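Local structure of AAA ATPase, central region (Enterococcus faecium, 2R9G) at residues R71-A79 with P90-L98. The protein is the C-terminal fragment of an MgsA-type AAA+ ATPase, a family that probably couples ATP hydrolysis to DNA-associated work during genome maintenance. Numbering follows the deposited sequence.
Sequences RTVNAVLAA and PLADVVVDL
R71 and D97 join two neighbouring helices of an antiparallel helical hairpin. Helices 66-82 and 88-100 run side by side in the helical, strand-free MgsA C-terminal region. The axes of the two segments come within 9.1 Å, at 163° between their directions. The R71 side chain turns at chi3 (-62°), and its guanidinium edge faces the D97 carboxylate. NH2 of R71 donates to OD2 of D97 over 2.9 Å, nearly straight at 166°. The bond uses the syn lone pair of OD2, and the two flat groups are almost coplanar. One water ties the pair a second time, accepting from R71 NE and donating to D97 OD2. The guanidinium is thus held in its rotation by two neighbouring N-H groups. The other carboxylate oxygen, OD1 of D97, is hydrogen-bonded to OH of Y181 of a second subunit, whose side chain also packs on R71, so the ion pair lies at a subunit interface.

In the conformer given, T72 crosses L98 at about a right angle, and OG1 of T72 hydrogen-bonds A68 O, one turn back in its own helix.

A75 lies at the middle of the apolar seam. Its small side chain is consistent with the close approach here: the CA atoms of A75 and P90 are 5.2 Å apart. The A75 methyl touches both P90 and V94. The V94 rotamer, with CG1 anti to the carbonyl carbon, puts CG1 of V94 3.5 Å from A75 CB, the tightest apolar touch. A78 packs on P90, with A78 CB 4.1 Å from P90 CG, and A79 on L91. L91 also touches I49 and L53 of helix 46-61, so the hairpin packs on that helix. A79 CB only just reaches L91 CD2, at 4.5 Å.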
# COMPACT_ATOMS: atom_id res chain seq x y z
N ARG C 71 -5.74 1.96 -1.72
CA ARG C 71 -5.93 0.65 -2.36
C ARG C 71 -6.63 0.68 -3.72
O ARG C 71 -6.59 -0.32 -4.45
CB ARG C 71 -6.66 -0.32 -1.42
CG ARG C 71 -5.78 -0.89 -0.32
CD ARG C 71 -6.39 -2.13 0.31
NE ARG C 71 -7.67 -1.87 0.97
CZ ARG C 71 -7.79 -1.47 2.23
NH1 ARG C 71 -6.72 -1.26 2.98
NH2 ARG C 71 -9.00 -1.26 2.75
N THR C 72 -7.29 1.79 -4.03
CA THR C 72 -7.96 1.99 -5.31
C THR C 72 -6.91 2.11 -6.42
O THR C 72 -7.12 1.66 -7.54
CB THR C 72 -8.85 3.24 -5.28
OG1 THR C 72 -9.68 3.21 -4.10
CG2 THR C 72 -9.74 3.33 -6.51
N VAL C 73 -5.78 2.73 -6.08
CA VAL C 73 -4.67 2.88 -7.01
C VAL C 73 -4.06 1.50 -7.32
O VAL C 73 -3.78 1.20 -8.47
CB VAL C 73 -3.64 3.88 -6.47
CG1 VAL C 73 -2.49 4.08 -7.45
CG2 VAL C 73 -4.32 5.21 -6.15
N ASN C 74 -3.88 0.66 -6.29
CA ASN C 74 -3.44 -0.72 -6.50
C ASN C 74 -4.37 -1.45 -7.47
O ASN C 74 -3.90 -2.01 -8.47
CB ASN C 74 -3.34 -1.49 -5.17
CG ASN C 74 -2.28 -0.93 -4.24
OD1 ASN C 74 -2.40 0.20 -3.75
ND2 ASN C 74 -1.24 -1.71 -3.98
N ALA C 75 -5.67 -1.38 -7.20
CA ALA C 75 -6.70 -2.03 -8.02
C ALA C 75 -6.70 -1.55 -9.47
O ALA C 75 -6.89 -2.35 -10.37
CB ALA C 75 -8.07 -1.83 -7.39
N VAL C 76 -6.48 -0.25 -9.66
CA VAL C 76 -6.41 0.37 -10.99
C VAL C 76 -5.20 -0.12 -11.77
O VAL C 76 -5.31 -0.40 -12.97
CB VAL C 76 -6.46 1.92 -10.88
CG1 VAL C 76 -5.95 2.62 -12.16
CG2 VAL C 76 -7.88 2.37 -10.54
N LEU C 77 -4.06 -0.26 -11.09
CA LEU C 77 -2.85 -0.78 -11.71
C LEU C 77 -3.04 -2.24 -12.10
O LEU C 77 -2.53 -2.68 -13.13
CB LEU C 77 -1.62 -0.62 -10.81
CG LEU C 77 -1.11 0.80 -10.51
CD1 LEU C 77 0.02 0.75 -9.50
CD2 LEU C 77 -0.67 1.53 -11.77
N ALA C 78 -3.78 -2.97 -11.27
CA ALA C 78 -4.18 -4.34 -11.58
C ALA C 78 -5.09 -4.39 -12.82
O ALA C 78 -4.88 -5.22 -13.70
CB ALA C 78 -4.88 -4.98 -10.36
N ALA C 79 -6.06 -3.49 -12.89
CA ALA C 79 -7.00 -3.35 -14.02
C ALA C 79 -6.34 -3.04 -15.37
O ALA C 79 -6.69 -3.66 -16.38
CB ALA C 79 -8.07 -2.30 -13.70
N PRO C 90 -10.80 -6.77 -9.40
CA PRO C 90 -10.33 -5.76 -8.43
C PRO C 90 -11.23 -4.53 -8.25
O PRO C 90 -11.34 -4.01 -7.14
CB PRO C 90 -8.95 -5.33 -8.99
CG PRO C 90 -8.88 -5.86 -10.37
CD PRO C 90 -9.75 -7.08 -10.39
N LEU C 91 -11.88 -4.08 -9.33
CA LEU C 91 -12.78 -2.92 -9.25
C LEU C 91 -13.99 -3.19 -8.37
O LEU C 91 -14.41 -2.32 -7.62
CB LEU C 91 -13.25 -2.48 -10.63
CG LEU C 91 -12.12 -2.04 -11.57
CD1 LEU C 91 -12.69 -1.65 -12.91
CD2 LEU C 91 -11.29 -0.89 -10.94
N ALA C 92 -14.56 -4.40 -8.49
CA ALA C 92 -15.67 -4.82 -7.62
C ALA C 92 -15.27 -4.80 -6.15
O ALA C 92 -16.02 -4.29 -5.30
CB ALA C 92 -16.16 -6.22 -8.01
N ASP C 93 -14.09 -5.36 -5.87
CA ASP C 93 -13.54 -5.41 -4.53
C ASP C 93 -13.45 -4.02 -3.90
O ASP C 93 -13.83 -3.83 -2.75
CB ASP C 93 -12.14 -6.03 -4.53
CG ASP C 93 -12.16 -7.54 -4.72
OD1 ASP C 93 -11.06 -8.09 -4.84
OD2 ASP C 93 -13.24 -8.17 -4.75
N VAL C 94 -12.93 -3.06 -4.67
CA VAL C 94 -12.73 -1.72 -4.13
C VAL C 94 -14.03 -0.95 -4.01
O VAL C 94 -14.19 -0.17 -3.08
CB VAL C 94 -11.59 -0.91 -4.83
CG1 VAL C 94 -10.25 -1.58 -4.61
CG2 VAL C 94 -11.82 -0.73 -6.30
N VAL C 95 -14.97 -1.20 -4.91
CA VAL C 95 -16.28 -0.55 -4.87
C VAL C 95 -17.03 -0.91 -3.58
O VAL C 95 -17.50 -0.03 -2.87
CB VAL C 95 -17.11 -0.86 -6.15
CG1 VAL C 95 -18.60 -0.59 -5.95
CG2 VAL C 95 -16.61 -0.03 -7.32
N VAL C 96 -17.07 -2.20 -3.25
CA VAL C 96 -17.72 -2.66 -2.02
C VAL C 96 -17.05 -2.06 -0.78
O VAL C 96 -17.74 -1.50 0.08
CB VAL C 96 -17.77 -4.20 -1.94
CG1 VAL C 96 -18.42 -4.63 -0.66
CG2 VAL C 96 -18.56 -4.76 -3.12
N ASP C 97 -15.72 -2.15 -0.73
CA ASP C 97 -14.90 -1.56 0.32
C ASP C 97 -15.16 -0.05 0.47
O ASP C 97 -15.34 0.42 1.59
CB ASP C 97 -13.41 -1.83 0.05
CG ASP C 97 -12.48 -1.37 1.18
OD1 ASP C 97 -12.94 -1.08 2.31
OD2 ASP C 97 -11.25 -1.31 0.95
N LEU C 98 -15.18 0.68 -0.64
CA LEU C 98 -15.41 2.12 -0.61
C LEU C 98 -16.82 2.48 -0.13
O LEU C 98 -16.98 3.37 0.70
CB LEU C 98 -15.16 2.75 -1.98
CG LEU C 98 -13.73 2.88 -2.52
CD1 LEU C 98 -13.76 3.61 -3.87
CD2 LEU C 98 -12.78 3.56 -1.52
O HOH W 1 -9.45 -2.31 -1.26